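Putative metal resistance protein (Proteus mirabilis, PDB 6C29) probably acts as a membrane protein-disulfide reductase (ScsB), whose N-terminal periplasmic tandem immunoglobulin-fold domain, the part in this structure, primes the disulfide isomerase activity of ScsC. Local coordinates at residues G28-L33 and D103-V108; G41-W46 and F77-I82; G52-E57 and N116-T121; I58-T61 and D66-W69. All coordinates share one frame; numbering follows the deposited sequence.

Interaction 1 (G28-L33 and D103-V108); sequences GDVKIL and DNLNGV
No aromatic or other flat group takes part where Leu105 meets Ile32 and Val30: the contact is made through branched aliphatic carbons alone. The only Leu105 atom to come within 4.5 Å of the other segment is CD2. It lies 3.7 Å from Ile32 CD1, the two methyls meeting tip to tip, and 4.2 Å from Val30 CG1, so one methyl serves both neighbours. In Leu105 a chi1 of -171° swings CG away from the backbone N and carries this branch toward strand 30-38. Ile32 reaches across with its longer branch, CG1 lying beside the backbone N (chi1 -62°) and ending in CD1.

The backbones stay well apart, the CA atoms of Val30 and Leu105 lying 9.4 Å from each other. Strands 30-38 and 104-114 belong to different antiparallel sheets, and this separation is that of two layers packed face to face in the immunoglobulin-like sandwich. All three side chains are buried. Trp60 packs on both Ile32 and Leu105, and Leu97 of strand 90-97 touches the same pair.

Only about 80 Å² is buried between the segments, and no hydrogen bond crosses. Cohesion here must therefore come from dispersion and the exclusion of water, which set the fit by methyl shape and impose no bond direction.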
loop_
_atom_site.group_PDB
_atom_site.type_symbol
_atom_site.label_atom_id
_atom_site.label_comp_id
_atom_site.label_asym_id
_atom_site.label_seq_id
_atom_site.Cartn_x
_atom_site.Cartn_y
_atom_site.Cartn_z
ATOM N N GLY A 28 6.949 -21.276 13.619
ATOM C CA GLY A 28 5.774 -21.444 12.776
ATOM C C GLY A 28 5.295 -20.165 12.104
ATOM O O GLY A 28 4.232 -20.143 11.473
ATOM N N ASP A 29 6.077 -19.101 12.263
ATOM C CA ASP A 29 5.824 -17.814 11.608
ATOM C C ASP A 29 6.355 -17.839 10.177
ATOM O O ASP A 29 7.473 -18.289 9.942
ATOM C CB ASP A 29 6.481 -16.665 12.365
ATOM C CG ASP A 29 5.909 -16.476 13.766
ATOM O OD1 ASP A 29 4.799 -16.992 14.042
ATOM O OD2 ASP A 29 6.573 -15.798 14.585
ATOM N N VAL A 30 5.555 -17.354 9.231
ATOM C CA VAL A 30 5.932 -17.387 7.833
ATOM C C VAL A 30 6.148 -15.963 7.315
ATOM O O VAL A 30 5.331 -15.084 7.550
ATOM C CB VAL A 30 4.864 -18.103 6.956
ATOM C CG1 VAL A 30 5.364 -18.284 5.573
ATOM C CG2 VAL A 30 4.516 -19.462 7.553
ATOM N N LYS A 31 7.262 -15.769 6.617
ATOM C CA LYS A 31 7.530 -14.554 5.860
ATOM C C LYS A 31 7.359 -14.905 4.390
ATOM O O LYS A 31 7.873 -15.934 3.932
ATOM C CB LYS A 31 8.946 -14.045 6.133
ATOM C CG LYS A 31 9.110 -13.470 7.521
ATOM C CD LYS A 31 10.569 -13.188 7.882
ATOM C CE LYS A 31 11.253 -12.185 6.987
ATOM N NZ LYS A 31 12.621 -11.962 7.522
ATOM N N ILE A 32 6.626 -14.056 3.674
ATOM C CA ILE A 32 6.325 -14.235 2.260
ATOM C C ILE A 32 6.698 -12.954 1.519
ATOM O O ILE A 32 6.392 -11.852 1.985
ATOM C CB ILE A 32 4.842 -14.543 2.073
ATOM C CG1 ILE A 32 4.499 -15.854 2.777
ATOM C CG2 ILE A 32 4.473 -14.633 0.624
ATOM C CD1 ILE A 32 3.113 -15.860 3.260
ATOM N N LEU A 33 7.333 -13.092 0.365
ATOM C CA LEU A 33 7.545 -11.984 -0.538
ATOM C C LEU A 33 6.736 -12.217 -1.766
ATOM O O LEU A 33 6.902 -13.236 -2.423
ATOM C CB LEU A 33 9.011 -11.834 -0.943
ATOM C CG LEU A 33 9.916 -11.203 0.095
ATOM C CD1 LEU A 33 11.357 -11.311 -0.341
ATOM C CD2 LEU A 33 9.548 -9.724 0.289
ATOM N N ASP A 103 2.672 -27.511 6.543
ATOM C CA ASP A 103 3.953 -27.341 5.869
ATOM C C ASP A 103 3.683 -26.781 4.467
ATOM O O ASP A 103 4.606 -26.486 3.723
ATOM C CB ASP A 103 4.722 -28.664 5.795
ATOM C CG ASP A 103 5.138 -29.185 7.181
ATOM O OD1 ASP A 103 5.467 -28.359 8.060
ATOM O OD2 ASP A 103 5.156 -30.419 7.383
ATOM N N ASN A 104 2.408 -26.687 4.111
ATOM C CA ASN A 104 1.998 -26.137 2.838
ATOM C C ASN A 104 1.163 -24.888 3.021
ATOM O O ASN A 104 0.339 -24.779 3.940
ATOM C CB ASN A 104 1.219 -27.194 2.068
ATOM C CG ASN A 104 2.068 -28.405 1.762
ATOM O OD1 ASN A 104 2.850 -28.408 0.814
ATOM N ND2 ASN A 104 1.934 -29.440 2.590
ATOM N N LEU A 105 1.386 -23.935 2.142
ATOM C CA LEU A 105 0.624 -22.720 2.155
ATOM C C LEU A 105 0.098 -22.510 0.753
ATOM O O LEU A 105 0.860 -22.453 -0.207
ATOM C CB LEU A 105 1.495 -21.572 2.649
ATOM C CG LEU A 105 0.807 -20.248 2.936
ATOM C CD1 LEU A 105 -0.296 -20.384 3.939
ATOM C CD2 LEU A 105 1.860 -19.303 3.440
ATOM N N ASN A 106 -1.220 -22.453 0.650
ATOM C CA ASN A 106 -1.901 -22.282 -0.605
ATOM C C ASN A 106 -2.773 -21.086 -0.501
ATOM O O ASN A 106 -3.487 -20.933 0.490
ATOM C CB ASN A 106 -2.734 -23.512 -0.954
ATOM C CG ASN A 106 -1.944 -24.779 -0.832
ATOM O OD1 ASN A 106 -1.991 -25.472 0.188
ATOM N ND2 ASN A 106 -1.158 -25.061 -1.852
ATOM N N GLY A 107 -2.698 -20.218 -1.492
ATOM C CA GLY A 107 -3.548 -19.041 -1.488
ATOM C C GLY A 107 -3.913 -18.620 -2.897
ATOM O O GLY A 107 -3.358 -19.092 -3.879
ATOM N N VAL A 108 -4.893 -17.734 -2.990
ATOM C CA VAL A 108 -5.257 -17.131 -4.255
ATOM C C VAL A 108 -5.084 -15.627 -4.138
ATOM O O VAL A 108 -5.718 -14.970 -3.308
ATOM C CB VAL A 108 -6.688 -17.456 -4.640
ATOM C CG1 VAL A 108 -7.063 -16.706 -5.912
ATOM C CG2 VAL A 108 -6.846 -18.968 -4.808
#

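Interaction 2 (G41-W46 and F77-I82); sequences GWKTYW and FDVAGI
Lys43 lays its aliphatic chain over one face of the Phe77 ring. CD stands almost exactly above the ring centre, 3.7 Å from the Phe77 centroid and 9° off the normal, which meets the definition of a CH-pi contact. The next methylene leans toward one side of the ring, with Lys43 CE 3.4 Å from Phe77 CD1. Beyond it the chain bends (chi4 78°), so that the ammonium group is turned off the ring and reaches Val79: Lys43 NZ is 4.0 Å from Val79 CG2. Val79 contributes the branch beside its backbone N, and the same methyl also borders Lys43 CE.

The two backbones do not pair, the CA atoms of Lys43 and Phe77 being 9.3 Å apart. Their strands, 43-45 and 75-77, flank strand 84-88 in a small antiparallel sheet, and the side chains reach across that central strand, where both also touch Asp88. Val79 lies in the connection that follows strand 75-77, closed by a backbone bond from Ile82 N to Val79 O of 3.1 Å. The Lys43 backbone is hydrogen-bonded to Cys114, and Tyr45 packs on both Cys114 and Cys118, which places the contact beside the probable redox cysteines.

No hydrogen bond joins the two segments. The positive charge probably polarises the lysine methylenes and so strengthens their attraction to the ring face, while the contact itself is made mainly by carbon.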
loop_
_atom_site.group_PDB
_atom_site.type_symbol
_atom_site.label_atom_id
_atom_site.label_comp_id
_atom_site.label_asym_id
_atom_site.label_seq_id
_atom_site.Cartn_x
_atom_site.Cartn_y
_atom_site.Cartn_z
ATOM N N GLY A 41 2.644 0.761 -18.949
ATOM C CA GLY A 41 1.323 1.329 -18.971
ATOM C C GLY A 41 0.372 0.723 -17.958
ATOM O O GLY A 41 -0.689 1.282 -17.746
ATOM N N TRP A 42 0.764 -0.373 -17.309
ATOM C CA TRP A 42 -0.092 -1.024 -16.329
ATOM C C TRP A 42 0.444 -0.788 -14.917
ATOM O O TRP A 42 1.658 -0.796 -14.675
ATOM C CB TRP A 42 -0.191 -2.540 -16.596
ATOM C CG TRP A 42 -0.964 -2.893 -17.841
ATOM C CD1 TRP A 42 -0.460 -3.051 -19.096
ATOM C CD2 TRP A 42 -2.368 -3.145 -17.937
ATOM N NE1 TRP A 42 -1.463 -3.384 -19.963
ATOM C CE2 TRP A 42 -2.646 -3.449 -19.281
ATOM C CE3 TRP A 42 -3.415 -3.141 -17.025
ATOM C CZ2 TRP A 42 -3.926 -3.743 -19.724
ATOM C CZ3 TRP A 42 -4.686 -3.436 -17.464
ATOM C CH2 TRP A 42 -4.932 -3.730 -18.800
ATOM N N LYS A 43 -0.483 -0.548 -14.006
ATOM C CA LYS A 43 -0.216 -0.315 -12.591
ATOM C C LYS A 43 -0.986 -1.268 -11.718
ATOM O O LYS A 43 -1.919 -1.911 -12.176
ATOM C CB LYS A 43 -0.574 1.130 -12.240
ATOM C CG LYS A 43 0.229 2.150 -13.049
ATOM C CD LYS A 43 -0.507 3.452 -13.264
ATOM C CE LYS A 43 0.246 4.366 -14.266
ATOM N NZ LYS A 43 0.079 3.979 -15.703
ATOM N N THR A 44 -0.571 -1.408 -10.464
ATOM C CA THR A 44 -1.441 -2.009 -9.480
ATOM C C THR A 44 -1.638 -0.982 -8.383
ATOM O O THR A 44 -1.198 0.150 -8.522
ATOM C CB THR A 44 -0.917 -3.343 -8.977
ATOM O OG1 THR A 44 -1.903 -3.983 -8.143
ATOM C CG2 THR A 44 0.403 -3.232 -8.236
ATOM N N TYR A 45 -2.425 -1.351 -7.386
ATOM C CA TYR A 45 -2.958 -0.380 -6.445
ATOM C C TYR A 45 -2.433 -0.526 -5.040
ATOM O O TYR A 45 -2.010 -1.578 -4.603
ATOM C CB TYR A 45 -4.453 -0.515 -6.392
ATOM C CG TYR A 45 -5.220 -0.214 -7.650
ATOM C CD1 TYR A 45 -5.684 1.063 -7.911
ATOM C CD2 TYR A 45 -5.526 -1.223 -8.537
ATOM C CE1 TYR A 45 -6.446 1.339 -9.049
ATOM C CE2 TYR A 45 -6.282 -0.970 -9.658
ATOM C CZ TYR A 45 -6.744 0.319 -9.903
ATOM O OH TYR A 45 -7.503 0.569 -11.016
ATOM N N TRP A 46 -2.509 0.586 -4.332
ATOM C CA TRP A 46 -2.219 0.649 -2.914
ATOM C C TRP A 46 -3.422 0.188 -2.111
ATOM O O TRP A 46 -4.482 -0.087 -2.676
ATOM C CB TRP A 46 -1.838 2.086 -2.577
ATOM C CG TRP A 46 -1.259 2.385 -1.222
ATOM C CD1 TRP A 46 -0.276 1.714 -0.583
ATOM C CD2 TRP A 46 -1.604 3.491 -0.377
ATOM N NE1 TRP A 46 0.012 2.315 0.622
ATOM C CE2 TRP A 46 -0.787 3.412 0.762
ATOM C CE3 TRP A 46 -2.528 4.541 -0.472
ATOM C CZ2 TRP A 46 -0.853 4.316 1.800
ATOM C CZ3 TRP A 46 -2.581 5.461 0.584
ATOM C CH2 TRP A 46 -1.735 5.338 1.689
ATOM N N PHE A 77 -1.068 8.674 -9.525
ATOM C CA PHE A 77 -1.180 8.756 -10.972
ATOM C C PHE A 77 -2.466 9.467 -11.340
ATOM O O PHE A 77 -3.481 9.319 -10.647
ATOM C CB PHE A 77 -1.176 7.352 -11.597
ATOM C CG PHE A 77 -0.038 6.489 -11.169
ATOM C CD1 PHE A 77 1.164 6.521 -11.870
ATOM C CD2 PHE A 77 -0.152 5.632 -10.080
ATOM C CE1 PHE A 77 2.229 5.726 -11.490
ATOM C CE2 PHE A 77 0.896 4.838 -9.712
ATOM C CZ PHE A 77 2.093 4.889 -10.408
ATOM N N ASP A 78 -2.417 10.216 -12.447
ATOM C CA ASP A 78 -3.593 10.915 -12.976
ATOM C C ASP A 78 -3.817 10.568 -14.451
ATOM O O ASP A 78 -4.182 11.423 -15.259
ATOM C CB ASP A 78 -3.403 12.421 -12.808
ATOM C CG ASP A 78 -3.117 12.808 -11.368
ATOM O OD1 ASP A 78 -4.079 12.912 -10.578
ATOM O OD2 ASP A 78 -1.928 12.974 -11.021
ATOM N N VAL A 79 -3.623 9.294 -14.771
ATOM C CA VAL A 79 -3.734 8.769 -16.129
ATOM C C VAL A 79 -5.190 8.554 -16.550
ATOM O O VAL A 79 -6.015 8.137 -15.741
ATOM C CB VAL A 79 -2.925 7.447 -16.268
ATOM C CG1 VAL A 79 -3.123 6.800 -17.652
ATOM C CG2 VAL A 79 -1.444 7.714 -16.004
ATOM N N ALA A 80 -5.512 8.904 -17.794
ATOM C CA ALA A 80 -6.854 8.675 -18.337
ATOM C C ALA A 80 -7.935 9.424 -17.552
ATOM O O ALA A 80 -9.087 8.981 -17.483
ATOM C CB ALA A 80 -7.162 7.168 -18.360
ATOM N N GLY A 81 -7.550 10.558 -16.967
ATOM C CA GLY A 81 -8.463 11.431 -16.237
ATOM C C GLY A 81 -8.926 10.896 -14.882
ATOM O O GLY A 81 -9.906 11.405 -14.329
ATOM N N ILE A 82 -8.205 9.899 -14.356
ATOM C CA ILE A 82 -8.533 9.199 -13.096
ATOM C C ILE A 82 -7.417 9.346 -12.038
ATOM O O ILE A 82 -6.270 9.000 -12.331
ATOM C CB ILE A 82 -8.742 7.669 -13.361
ATOM C CG1 ILE A 82 -9.648 7.435 -14.579
ATOM C CG2 ILE A 82 -9.256 6.946 -12.128
ATOM C CD1 ILE A 82 -11.050 7.995 -14.436
#

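Interaction 3 (G52-E57 and N116-T121)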
loop_
_atom_site.group_PDB
_atom_site.type_symbol
_atom_site.label_atom_id
_atom_site.label_comp_id
_atom_site.label_asym_id
_atom_site.label_seq_id
_atom_site.Cartn_x
_atom_site.Cartn_y
_atom_site.Cartn_z
ATOM N N GLY A 52 -12.575 3.958 -8.179
ATOM C CA GLY A 52 -12.546 3.028 -9.308
ATOM C C GLY A 52 -11.574 1.856 -9.209
ATOM O O GLY A 52 -11.646 0.904 -9.993
ATOM N N GLY A 53 -10.670 1.904 -8.243
ATOM C CA GLY A 53 -9.672 0.848 -8.114
ATOM C C GLY A 53 -10.006 -0.176 -7.044
ATOM O O GLY A 53 -10.952 -0.007 -6.275
ATOM N N VAL A 54 -9.192 -1.226 -6.971
ATOM C CA VAL A 54 -9.358 -2.303 -6.004
ATOM C C VAL A 54 -7.967 -2.686 -5.474
ATOM O O VAL A 54 -7.047 -2.886 -6.262
ATOM C CB VAL A 54 -10.020 -3.538 -6.654
ATOM C CG1 VAL A 54 -10.214 -4.607 -5.615
ATOM C CG2 VAL A 54 -11.342 -3.124 -7.333
ATOM N N ALA A 55 -7.800 -2.743 -4.163
ATOM C CA ALA A 55 -6.511 -3.140 -3.596
ATOM C C ALA A 55 -6.255 -4.623 -3.884
ATOM O O ALA A 55 -7.175 -5.435 -3.809
ATOM C CB ALA A 55 -6.462 -2.899 -2.111
ATOM N N PRO A 56 -5.003 -4.984 -4.220
ATOM C CA PRO A 56 -4.705 -6.427 -4.328
ATOM C C PRO A 56 -4.870 -7.111 -2.986
ATOM O O PRO A 56 -4.691 -6.495 -1.938
ATOM C CB PRO A 56 -3.248 -6.470 -4.780
ATOM C CG PRO A 56 -2.689 -5.138 -4.404
ATOM C CD PRO A 56 -3.816 -4.146 -4.464
ATOM N N GLU A 57 -5.214 -8.398 -3.011
ATOM C CA GLU A 57 -5.358 -9.155 -1.771
ATOM C C GLU A 57 -5.106 -10.635 -2.014
ATOM O O GLU A 57 -5.203 -11.088 -3.147
ATOM C CB GLU A 57 -6.747 -8.942 -1.171
ATOM C CG GLU A 57 -7.869 -9.552 -1.965
ATOM C CD GLU A 57 -9.214 -9.355 -1.284
ATOM O OE1 GLU A 57 -9.307 -8.479 -0.395
ATOM O OE2 GLU A 57 -10.150 -10.127 -1.579
ATOM N N ASN A 116 -6.413 1.893 -18.261
ATOM C CA ASN A 116 -7.596 2.761 -18.168
ATOM C C ASN A 116 -8.832 2.005 -17.691
ATOM O O ASN A 116 -9.903 2.589 -17.521
ATOM C CB ASN A 116 -7.910 3.380 -19.519
ATOM C CG ASN A 116 -8.397 2.355 -20.529
ATOM O OD1 ASN A 116 -7.796 1.284 -20.703
ATOM N ND2 ASN A 116 -9.526 2.654 -21.169
ATOM N N VAL A 117 -8.667 0.703 -17.519
ATOM C CA VAL A 117 -9.678 -0.221 -17.004
ATOM C C VAL A 117 -8.974 -0.938 -15.887
ATOM O O VAL A 117 -7.760 -1.082 -15.958
ATOM C CB VAL A 117 -10.169 -1.241 -18.066
ATOM C CG1 VAL A 117 -8.987 -1.859 -18.787
ATOM C CG2 VAL A 117 -11.018 -2.392 -17.447
ATOM N N CYS A 118 -9.710 -1.352 -14.862
ATOM C CA CYS A 118 -9.196 -2.131 -13.770
ATOM C C CYS A 118 -9.524 -3.577 -14.074
ATOM O O CYS A 118 -10.682 -3.939 -14.213
ATOM C CB CYS A 118 -9.819 -1.725 -12.451
ATOM S SG CYS A 118 -9.295 -2.705 -11.030
ATOM N N ILE A 119 -8.503 -4.399 -14.174
ATOM C CA ILE A 119 -8.657 -5.827 -14.415
ATOM C C ILE A 119 -8.331 -6.592 -13.133
ATOM O O ILE A 119 -7.330 -6.316 -12.478
ATOM C CB ILE A 119 -7.719 -6.318 -15.530
ATOM C CG1 ILE A 119 -7.940 -5.578 -16.846
ATOM C CG2 ILE A 119 -7.805 -7.854 -15.705
ATOM C CD1 ILE A 119 -9.259 -5.805 -17.449
ATOM N N LEU A 120 -9.164 -7.573 -12.791
ATOM C CA LEU A 120 -8.917 -8.483 -11.671
ATOM C C LEU A 120 -8.526 -9.851 -12.194
ATOM O O LEU A 120 -9.251 -10.442 -13.015
ATOM C CB LEU A 120 -10.161 -8.579 -10.787
ATOM C CG LEU A 120 -10.707 -7.244 -10.297
ATOM C CD1 LEU A 120 -12.010 -7.445 -9.587
ATOM C CD2 LEU A 120 -9.715 -6.583 -9.378
ATOM N N THR A 121 -7.378 -10.351 -11.739
ATOM C CA THR A 121 -6.822 -11.630 -12.180
ATOM C C THR A 121 -6.475 -12.455 -10.951
ATOM O O THR A 121 -5.818 -11.957 -10.054
ATOM C CB THR A 121 -5.562 -11.436 -13.045
ATOM O OG1 THR A 121 -5.835 -10.496 -14.092
ATOM C CG2 THR A 121 -5.010 -12.787 -13.651
#
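The backbone turns at Gly52 (phi 87°, psi -12°) and runs extended from Gly53 onward past the start of strand 118-128, bringing Gly52 O to 4.0 Å from Cys118 CB without any backbone hydrogen bond between the two segments. Val54 then sits between two side chains of that strand. Its CG2 branch, beside the backbone N, approaches the sulfur, with Val54 CG2 to Cys118 SG at 4.2 Å. The branch point itself faces the next residue on the same side of the strand, Val54 CB lying 4.1 Å from Leu120 CD2. A chi1 of 177° places Cys118 SG across the CA-CB bond from the backbone N, which directs the sulfur toward Val54.

Tyr45 also packs on Cys118, and Val54 O is hydrogen-bonded to Ser112 OG, tying the connection before strand 57-60 to strand 104-114. Cys118 and Cys114 are probably the redox pair of this DsbD-like domain, so the valine forms part of the surroundings of that site.

The contact lies at the surface. Val54 CG2 and the Gly52 carbonyl oxygen border the cysteine by van der Waals contact alone, so this segment shapes one side of the residue's surroundings without bonding to the sulfur.

Interaction 4 (I58-T61 and D66-W69)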
loop_
_atom_site.group_PDB
_atom_site.type_symbol
_atom_site.label_atom_id
_atom_site.label_comp_id
_atom_site.label_asym_id
_atom_site.label_seq_id
_atom_site.Cartn_x
_atom_site.Cartn_y
_atom_site.Cartn_z
ATOM N N ILE A 58 -4.796 -11.367 -0.943
ATOM C CA ILE A 58 -4.639 -12.807 -1.003
ATOM C C ILE A 58 -5.613 -13.436 -0.029
ATOM O O ILE A 58 -5.712 -13.016 1.130
ATOM C CB ILE A 58 -3.209 -13.279 -0.648
ATOM C CG1 ILE A 58 -2.197 -12.779 -1.671
ATOM C CG2 ILE A 58 -3.157 -14.809 -0.608
ATOM C CD1 ILE A 58 -0.746 -13.006 -1.263
ATOM N N ASN A 59 -6.279 -14.481 -0.496
ATOM C CA ASN A 59 -7.099 -15.323 0.363
ATOM C C ASN A 59 -6.440 -16.686 0.461
ATOM O O ASN A 59 -6.283 -17.397 -0.537
ATOM C CB ASN A 59 -8.511 -15.384 -0.192
ATOM C CG ASN A 59 -9.220 -14.021 -0.094
ATOM O OD1 ASN A 59 -9.698 -13.633 0.977
ATOM N ND2 ASN A 59 -9.278 -13.285 -1.210
ATOM N N TRP A 60 -6.007 -17.027 1.671
ATOM C CA TRP A 60 -5.328 -18.293 1.930
ATOM C C TRP A 60 -6.359 -19.369 2.232
ATOM O O TRP A 60 -7.368 -19.104 2.881
ATOM C CB TRP A 60 -4.367 -18.162 3.109
ATOM C CG TRP A 60 -3.347 -17.080 2.949
ATOM C CD1 TRP A 60 -3.362 -15.863 3.538
ATOM C CD2 TRP A 60 -2.161 -17.120 2.138
ATOM N NE1 TRP A 60 -2.271 -15.135 3.152
ATOM C CE2 TRP A 60 -1.514 -15.881 2.295
ATOM C CE3 TRP A 60 -1.590 -18.076 1.301
ATOM C CZ2 TRP A 60 -0.322 -15.574 1.646
ATOM C CZ3 TRP A 60 -0.398 -17.767 0.653
ATOM C CH2 TRP A 60 0.214 -16.529 0.828
ATOM N N THR A 61 -6.093 -20.568 1.732
ATOM C CA THR A 61 -6.897 -21.749 2.029
ATOM C C THR A 61 -6.751 -22.149 3.499
ATOM O O THR A 61 -7.718 -22.540 4.142
ATOM C CB THR A 61 -6.483 -22.921 1.147
ATOM O OG1 THR A 61 -6.706 -22.582 -0.225
ATOM C CG2 THR A 61 -7.263 -24.184 1.517
ATOM N N ASP A 66 -2.637 -13.707 12.581
ATOM C CA ASP A 66 -2.247 -12.322 12.387
ATOM C C ASP A 66 -1.512 -12.060 11.072
ATOM O O ASP A 66 -0.290 -11.865 11.094
ATOM C CB ASP A 66 -1.376 -11.863 13.558
ATOM C CG ASP A 66 -2.069 -12.025 14.898
ATOM O OD1 ASP A 66 -1.949 -13.114 15.494
ATOM O OD2 ASP A 66 -2.735 -11.069 15.350
HETATM N N MSE A 67 -2.216 -12.046 9.936
HETATM C CA MSE A 67 -1.567 -11.668 8.674
HETATM C C MSE A 67 -1.257 -10.181 8.713
HETATM O O MSE A 67 -2.118 -9.367 9.053
HETATM C CB MSE A 67 -2.416 -11.966 7.423
HETATM C CG MSE A 67 -1.983 -11.102 6.178
HETATM SE SE MSE A 67 -2.107 -11.881 4.367
HETATM C CE MSE A 67 -3.824 -11.145 3.814
ATOM N N ILE A 68 -0.012 -9.850 8.390
ATOM C CA ILE A 68 0.423 -8.470 8.186
ATOM C C ILE A 68 0.860 -8.332 6.731
ATOM O O ILE A 68 1.735 -9.051 6.264
ATOM C CB ILE A 68 1.600 -8.066 9.098
ATOM C CG1 ILE A 68 1.231 -8.224 10.574
ATOM C CG2 ILE A 68 2.012 -6.626 8.811
ATOM C CD1 ILE A 68 2.439 -8.196 11.511
ATOM N N TRP A 69 0.215 -7.418 6.012
ATOM C CA TRP A 69 0.586 -7.077 4.638
ATOM C C TRP A 69 1.258 -5.706 4.690
ATOM O O TRP A 69 0.640 -4.700 5.057
ATOM C CB TRP A 69 -0.638 -7.044 3.734
ATOM C CG TRP A 69 -0.415 -6.760 2.287
ATOM C CD1 TRP A 69 0.123 -5.616 1.754
ATOM C CD2 TRP A 69 -0.763 -7.594 1.181
ATOM N NE1 TRP A 69 0.136 -5.702 0.381
ATOM C CE2 TRP A 69 -0.390 -6.915 0.002
ATOM C CE3 TRP A 69 -1.340 -8.868 1.071
ATOM C CZ2 TRP A 69 -0.598 -7.438 -1.263
ATOM C CZ3 TRP A 69 -1.536 -9.391 -0.176
ATOM C CH2 TRP A 69 -1.158 -8.683 -1.337
#
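A Met-aromatic contact, made at the margin of the immunoglobulin-like sandwich, joins Trp60 of strand 57-60 to Met67, which leads into strand 68-69. These are outermost strands of two different sheets, so the contact spans the layers at one side of the domain. Met67 is a selenomethionine modelled in two conformers, and its distances hold for one of them only.

In that conformer selenium lies at the edge of the indole, in its plane: Met67 SE is 4.6 Å from the centroid of the Trp60 five-membered ring and 88° off the normal. The nearest ring atom is the nitrogen, with Trp60 NE1 to Met67 SE at 3.5 Å. NE1 is buried and has no hydrogen-bond partner in the model; here selenium lies beside it, a neighbour less certain in the other conformer. Bends at chi2 (146°) and chi3 (97°) fold the Met67 chain and turn its terminal methyl toward the Ile58 carbonyl, to 3.8 Å between Met67 CE and Ile58 O.

Ile58 works in two directions. One methyl, CG2, lies over one face of Trp60, 3.5 Å above the plane and over its centre. The other branch runs at about a right angle to the Trp69 side chain, whose ring also meets Trp71 and Phe93. There Ile58 CG1 approaches the edge of the six-membered ring at Trp69 CZ3, 3.8 Å away, and Ile58 CD1 reaches that same CZ3 at 3.9 Å.

Interaction 1 belongs to the sandwich interior and is fully buried, whereas interaction 4 lies at its edge and is partly so; their centres are 9 Å apart. Both join the sheet containing strands 57-60 and 104-114 to that containing 30-38 and 68-69, and Val108 N to Asn59 O at 2.8 Å links their neighbouring strands by a probable hydrogen bond. Interactions 2 and 3 lie at the surface near the probable redox cysteines, with centres 10 Å apart, and meet where Tyr45 CE1 is 3.4 Å from Gly53 CA. Chemistry follows place: methyls alone in interaction 1, selenium and indole edges in interaction 4, a lysine chain over phenylalanine in interaction 2, valine against sulfur in interaction 3.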